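Local structure of DnaJ homolog subfamily C member 3 (Mus musculus, 3IEG) at residues K116-A130 / F142-L156. The protein acts in the unfolded protein response to endoplasmic reticulum stress, binding misfolded proteins, stimulating the HSC70 ATPase and restraining GCN2 kinase activity. Numbering follows the deposited sequence.
Sequences KADEMQRLRSQALDA and FLDKILEVCVWDAEL
With CG anti to its own carbonyl carbon (chi1 -61°), F142 carries its ring across to helix 104-132, whose backbone sets Q126 CB over one ring face. This is the antiparallel helix pair of tetratricopeptide repeat (TPR) 4, in the TPR domain of the protein: the axes of segments 116-130 and 142-149 approach to 9.1 Å, with N-to-C directions 144° apart. Q126 CB stands 3.7 Å from the centroid of the F142 ring, almost on its normal, a CH-pi contact. Q126 CG is anti to the carbonyl carbon (chi1 -63°) and the chain extended beyond it, which carries CD and OE1 alongside F142 CE2, OE1 at 3.6 Å from that atom. A130 CB lies at the ring edge and L123 CD2 approaches obliquely. F142 is thus a knob in the hole formed by L123, Q126, A127 and A130; an alanine here would probably leave most of that hole unfilled and Q126 CB without the ring face it packs on.

One turn on, I146 is the second knob, set among M120, L123, R124 and A127. Its CG1 meets L123 CB at 3.6 Å as the two side chains slide past each other in opposite directions, and its CD1 sits 3.9 Å from A127 CB. Beyond it, the bent chain of M120, modelled as selenomethionine, puts SE 3.9 Å from V149 CB; where its CE lies is doubtful. L143, whose CD2 packs on A127 CB, also touches L159 and R160 of helix 154-166, which begins TPR 5.

The polar side of the contact is at the join between repeats. D153 caps helix 154-166, taking L156 N on OD1 from above the carboxylate plane. A single water bridges the opposite charges, donating to D153 OD2 at 2.7 Å and accepting a weak bond from R124 NE at 3.0 Å.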
loop_
_atom_site.group_PDB
_atom_site.type_symbol
_atom_site.label_atom_id
_atom_site.label_comp_id
_atom_site.label_asym_id
_atom_site.label_seq_id
_atom_site.Cartn_x
_atom_site.Cartn_y
_atom_site.Cartn_z
ATOM N N LYS A 116 -7.253 14.239 25.732
ATOM C CA LYS A 116 -7.093 13.763 24.373
ATOM C C LYS A 116 -7.424 12.282 24.174
ATOM O O LYS A 116 -7.982 11.920 23.141
ATOM C CB LYS A 116 -5.688 14.054 23.863
ATOM C CG LYS A 116 -5.635 14.206 22.360
ATOM C CD LYS A 116 -4.205 14.268 21.884
ATOM C CE LYS A 116 -3.528 15.598 22.247
ATOM N NZ LYS A 116 -2.297 15.798 21.425
ATOM N N ALA A 117 -7.068 11.439 25.141
ATOM C CA ALA A 117 -7.378 10.009 25.091
ATOM C C ALA A 117 -8.884 9.803 25.038
ATOM O O ALA A 117 -9.401 9.011 24.251
ATOM C CB ALA A 117 -6.796 9.296 26.295
ATOM N N ASP A 118 -9.575 10.552 25.881
ATOM C CA ASP A 118 -11.005 10.500 25.974
ATOM C C ASP A 118 -11.702 10.974 24.690
ATOM O O ASP A 118 -12.757 10.444 24.334
ATOM C CB ASP A 118 -11.458 11.317 27.174
ATOM C CG ASP A 118 -12.880 11.052 27.521
ATOM O OD1 ASP A 118 -13.133 10.010 28.154
ATOM O OD2 ASP A 118 -13.747 11.866 27.131
ATOM N N GLU A 119 -11.132 11.966 24.007
ATOM C CA GLU A 119 -11.560 12.306 22.658
ATOM C C GLU A 119 -11.441 11.096 21.717
ATOM O O GLU A 119 -12.395 10.740 21.028
ATOM C CB GLU A 119 -10.683 13.396 22.095
ATOM C CG GLU A 119 -11.154 14.784 22.286
ATOM C CD GLU A 119 -10.165 15.776 21.687
ATOM O OE1 GLU A 119 -9.634 16.624 22.453
ATOM O OE2 GLU A 119 -9.901 15.689 20.457
HETATM N N MSE A 120 -10.257 10.484 21.696
HETATM C CA MSE A 120 -9.975 9.308 20.867
HETATM C C MSE A 120 -10.907 8.158 21.186
HETATM O O MSE A 120 -11.356 7.444 20.287
HETATM C CB MSE A 120 -8.520 8.846 21.042
HETATM C CG MSE A 120 -7.509 9.925 20.772
HETATM SE SE MSE A 120 -7.739 10.684 18.992
HETATM C CE MSE A 120 -6.721 9.324 18.112
ATOM N N GLN A 121 -11.187 7.994 22.476
ATOM C CA GLN A 121 -12.013 6.915 22.987
ATOM C C GLN A 121 -13.460 7.060 22.476
ATOM O O GLN A 121 -14.121 6.077 22.151
ATOM C CB GLN A 121 -11.941 6.917 24.519
ATOM C CG GLN A 121 -12.391 5.635 25.175
ATOM C CD GLN A 121 -11.320 4.567 25.214
ATOM O OE1 GLN A 121 -10.528 4.511 26.153
ATOM N NE2 GLN A 121 -11.316 3.687 24.210
ATOM N N ARG A 122 -13.913 8.306 22.391
ATOM C CA ARG A 122 -15.225 8.670 21.888
ATOM C C ARG A 122 -15.276 8.511 20.369
ATOM O O ARG A 122 -16.268 8.035 19.823
ATOM C CB ARG A 122 -15.508 10.118 22.306
ATOM C CG ARG A 122 -16.800 10.743 21.812
ATOM C CD ARG A 122 -16.639 11.564 20.512
ATOM N NE ARG A 122 -17.572 12.697 20.464
ATOM C CZ ARG A 122 -18.907 12.605 20.423
ATOM N NH1 ARG A 122 -19.520 11.421 20.421
ATOM N NH2 ARG A 122 -19.638 13.715 20.392
ATOM N N LEU A 123 -14.203 8.918 19.697
ATOM C CA LEU A 123 -14.096 8.821 18.244
ATOM C C LEU A 123 -14.005 7.370 17.770
ATOM O O LEU A 123 -14.482 7.030 16.694
ATOM C CB LEU A 123 -12.886 9.609 17.738
ATOM C CG LEU A 123 -12.990 11.111 17.471
ATOM C CD1 LEU A 123 -11.607 11.671 17.185
ATOM C CD2 LEU A 123 -13.945 11.420 16.315
ATOM N N ARG A 124 -13.382 6.525 18.581
ATOM C CA ARG A 124 -13.261 5.113 18.267
ATOM C C ARG A 124 -14.647 4.453 18.224
ATOM O O ARG A 124 -14.961 3.744 17.279
ATOM C CB ARG A 124 -12.347 4.434 19.278
ATOM C CG ARG A 124 -11.824 3.139 18.824
ATOM C CD ARG A 124 -10.809 2.608 19.799
ATOM N NE ARG A 124 -10.125 1.453 19.225
ATOM C CZ ARG A 124 -10.518 0.204 19.415
ATOM N NH1 ARG A 124 -11.565 -0.045 20.176
ATOM N NH2 ARG A 124 -9.879 -0.787 18.839
ATOM N N SER A 125 -15.473 4.709 19.238
ATOM C CA SER A 125 -16.864 4.231 19.259
ATOM C C SER A 125 -17.630 4.658 18.009
ATOM O O SER A 125 -18.251 3.831 17.358
ATOM C CB SER A 125 -17.594 4.726 20.505
ATOM O OG SER A 125 -17.093 4.076 21.649
ATOM N N GLN A 126 -17.558 5.946 17.674
ATOM C CA GLN A 126 -18.187 6.486 16.482
ATOM C C GLN A 126 -17.687 5.842 15.181
ATOM O O GLN A 126 -18.465 5.631 14.247
ATOM C CB GLN A 126 -17.976 7.985 16.436
ATOM C CG GLN A 126 -18.624 8.723 17.604
ATOM C CD GLN A 126 -18.483 10.225 17.480
ATOM O OE1 GLN A 126 -17.371 10.753 17.398
ATOM N NE2 GLN A 126 -19.610 10.923 17.450
ATOM N N ALA A 127 -16.390 5.538 15.126
ATOM C CA ALA A 127 -15.784 4.889 13.976
ATOM C C ALA A 127 -16.264 3.447 13.852
ATOM O O ALA A 127 -16.716 3.046 12.787
ATOM C CB ALA A 127 -14.258 4.943 14.069
ATOM N N LEU A 128 -16.158 2.674 14.935
ATOM C CA LEU A 128 -16.601 1.285 14.948
ATOM C C LEU A 128 -18.097 1.186 14.728
ATOM O O LEU A 128 -18.566 0.276 14.039
ATOM C CB LEU A 128 -16.259 0.603 16.265
ATOM C CG LEU A 128 -14.794 0.475 16.643
ATOM C CD1 LEU A 128 -14.652 -0.390 17.890
ATOM C CD2 LEU A 128 -14.000 -0.091 15.492
ATOM N N ASP A 129 -18.841 2.121 15.317
ATOM C CA ASP A 129 -20.291 2.159 15.165
ATOM C C ASP A 129 -20.691 2.401 13.721
ATOM O O ASP A 129 -21.563 1.709 13.210
ATOM C CB ASP A 129 -20.936 3.202 16.088
ATOM C CG ASP A 129 -22.424 3.403 15.795
ATOM O OD1 ASP A 129 -23.254 2.706 16.432
ATOM O OD2 ASP A 129 -22.769 4.231 14.912
ATOM N N ALA A 130 -20.055 3.372 13.068
ATOM C CA ALA A 130 -20.383 3.711 11.684
ATOM C C ALA A 130 -20.057 2.547 10.748
ATOM O O ALA A 130 -20.814 2.254 9.826
ATOM C CB ALA A 130 -19.664 4.979 11.251
ATOM N N PHE A 142 -14.136 9.637 10.898
ATOM C CA PHE A 142 -13.718 9.417 12.268
ATOM C C PHE A 142 -12.325 8.817 12.322
ATOM O O PHE A 142 -11.504 9.226 13.136
ATOM C CB PHE A 142 -14.712 8.528 13.005
ATOM C CG PHE A 142 -16.096 9.098 13.098
ATOM C CD1 PHE A 142 -17.180 8.403 12.580
ATOM C CD2 PHE A 142 -16.331 10.314 13.728
ATOM C CE1 PHE A 142 -18.481 8.919 12.678
ATOM C CE2 PHE A 142 -17.629 10.833 13.829
ATOM C CZ PHE A 142 -18.697 10.133 13.304
ATOM N N LEU A 143 -12.042 7.863 11.444
ATOM C CA LEU A 143 -10.731 7.220 11.452
ATOM C C LEU A 143 -9.646 8.200 11.053
ATOM O O LEU A 143 -8.555 8.169 11.601
ATOM C CB LEU A 143 -10.710 5.965 10.578
ATOM C CG LEU A 143 -11.557 4.781 11.059
ATOM C CD1 LEU A 143 -11.895 3.887 9.884
ATOM C CD2 LEU A 143 -10.890 3.976 12.162
ATOM N N ASP A 144 -9.957 9.090 10.121
ATOM C CA ASP A 144 -9.020 10.144 9.743
ATOM C C ASP A 144 -8.558 10.912 10.975
ATOM O O ASP A 144 -7.360 11.085 11.184
ATOM C CB ASP A 144 -9.652 11.108 8.738
ATOM C CG ASP A 144 -9.664 10.562 7.321
ATOM O OD1 ASP A 144 -8.850 9.664 6.985
ATOM O OD2 ASP A 144 -10.498 11.053 6.530
ATOM N N LYS A 145 -9.519 11.361 11.785
ATOM C CA LYS A 145 -9.235 12.070 13.027
ATOM C C LYS A 145 -8.424 11.223 14.003
ATOM O O LYS A 145 -7.388 11.666 14.490
ATOM C CB LYS A 145 -10.526 12.567 13.699
ATOM C CG LYS A 145 -10.699 14.097 13.734
ATOM C CD LYS A 145 -11.561 14.609 12.569
ATOM C CE LYS A 145 -13.036 14.767 12.979
ATOM N NZ LYS A 145 -13.874 15.304 11.858
ATOM N N ILE A 146 -8.883 10.011 14.284
ATOM C CA ILE A 146 -8.157 9.149 15.201
ATOM C C ILE A 146 -6.710 8.951 14.733
ATOM O O ILE A 146 -5.772 9.165 15.505
ATOM C CB ILE A 146 -8.863 7.800 15.421
ATOM C CG1 ILE A 146 -10.293 8.035 15.888
ATOM C CG2 ILE A 146 -8.147 6.974 16.478
ATOM C CD1 ILE A 146 -11.229 6.880 15.619
ATOM N N LEU A 147 -6.517 8.598 13.467
ATOM C CA LEU A 147 -5.176 8.230 13.012
ATOM C C LEU A 147 -4.154 9.375 12.979
ATOM O O LEU A 147 -2.961 9.127 12.809
ATOM C CB LEU A 147 -5.230 7.468 11.681
ATOM C CG LEU A 147 -5.825 6.051 11.756
ATOM C CD1 LEU A 147 -6.275 5.592 10.383
ATOM C CD2 LEU A 147 -4.847 5.052 12.373
ATOM N N GLU A 148 -4.627 10.613 13.149
ATOM C CA GLU A 148 -3.747 11.781 13.304
ATOM C C GLU A 148 -2.988 11.691 14.617
ATOM O O GLU A 148 -1.850 12.133 14.710
ATOM C CB GLU A 148 -4.536 13.100 13.304
ATOM C CG GLU A 148 -5.124 13.518 11.968
ATOM C CD GLU A 148 -4.065 13.708 10.899
ATOM O OE1 GLU A 148 -4.292 13.254 9.746
ATOM O OE2 GLU A 148 -3.003 14.302 11.204
ATOM N N VAL A 149 -3.627 11.123 15.631
ATOM C CA VAL A 149 -3.041 11.034 16.950
ATOM C C VAL A 149 -2.495 9.637 17.176
ATOM O O VAL A 149 -1.349 9.483 17.568
ATOM C CB VAL A 149 -4.065 11.402 18.044
ATOM C CG1 VAL A 149 -3.494 11.152 19.426
ATOM C CG2 VAL A 149 -4.520 12.852 17.890
ATOM N N CYS A 150 -3.315 8.621 16.937
ATOM C CA CYS A 150 -2.903 7.247 17.154
ATOM C C CYS A 150 -2.279 6.734 15.863
ATOM O O CYS A 150 -2.896 5.964 15.106
ATOM C CB CYS A 150 -4.092 6.393 17.570
ATOM S SG CYS A 150 -5.006 7.036 18.977
ATOM N N VAL A 151 -1.052 7.180 15.615
ATOM C CA VAL A 151 -0.381 6.968 14.339
ATOM C C VAL A 151 0.189 5.558 14.193
ATOM O O VAL A 151 0.457 5.114 13.079
ATOM C CB VAL A 151 0.730 8.037 14.081
ATOM C CG1 VAL A 151 0.116 9.422 13.805
ATOM C CG2 VAL A 151 1.715 8.115 15.255
ATOM N N TRP A 152 0.369 4.852 15.303
ATOM C CA TRP A 152 0.905 3.495 15.259
ATOM C C TRP A 152 -0.175 2.445 15.555
ATOM O O TRP A 152 0.128 1.292 15.883
ATOM C CB TRP A 152 2.100 3.342 16.213
ATOM C CG TRP A 152 3.210 4.346 15.994
ATOM C CD1 TRP A 152 3.577 4.938 14.809
ATOM C CD2 TRP A 152 4.101 4.856 16.985
ATOM N NE1 TRP A 152 4.632 5.796 15.011
ATOM C CE2 TRP A 152 4.976 5.764 16.337
ATOM C CE3 TRP A 152 4.245 4.642 18.362
ATOM C CZ2 TRP A 152 5.977 6.457 17.021
ATOM C CZ3 TRP A 152 5.247 5.335 19.048
ATOM C CH2 TRP A 152 6.096 6.233 18.372
ATOM N N ASP A 153 -1.432 2.859 15.437
ATOM C CA ASP A 153 -2.557 1.962 15.588
ATOM C C ASP A 153 -2.756 1.199 14.279
ATOM O O ASP A 153 -3.353 1.707 13.324
ATOM C CB ASP A 153 -3.803 2.762 15.955
ATOM C CG ASP A 153 -4.978 1.885 16.369
ATOM O OD1 ASP A 153 -5.139 0.763 15.841
ATOM O OD2 ASP A 153 -5.763 2.333 17.224
ATOM N N ALA A 154 -2.236 -0.020 14.231
ATOM C CA ALA A 154 -2.264 -0.798 13.001
ATOM C C ALA A 154 -3.676 -1.225 12.625
ATOM O O ALA A 154 -4.044 -1.160 11.463
ATOM C CB ALA A 154 -1.335 -2.007 13.100
ATOM N N GLU A 155 -4.469 -1.645 13.605
ATOM C CA GLU A 155 -5.779 -2.235 13.314
ATOM C C GLU A 155 -6.797 -1.202 12.794
ATOM O O GLU A 155 -7.619 -1.519 11.929
ATOM C CB GLU A 155 -6.365 -3.023 14.507
ATOM C CG GLU A 155 -5.376 -3.536 15.589
ATOM C CD GLU A 155 -4.137 -4.249 15.050
ATOM O OE1 GLU A 155 -4.285 -5.333 14.464
ATOM O OE2 GLU A 155 -3.011 -3.724 15.240
ATOM N N LEU A 156 -6.745 0.026 13.308
ATOM C CA LEU A 156 -7.644 1.084 12.847
ATOM C C LEU A 156 -7.263 1.548 11.457
ATOM O O LEU A 156 -8.111 1.944 10.674
ATOM C CB LEU A 156 -7.664 2.256 13.820
ATOM C CG LEU A 156 -8.346 1.993 15.159
ATOM C CD1 LEU A 156 -8.631 3.321 15.849
ATOM C CD2 LEU A 156 -9.632 1.185 14.980
HETATM O O HOH W 1 -7.545 3.028 19.103
#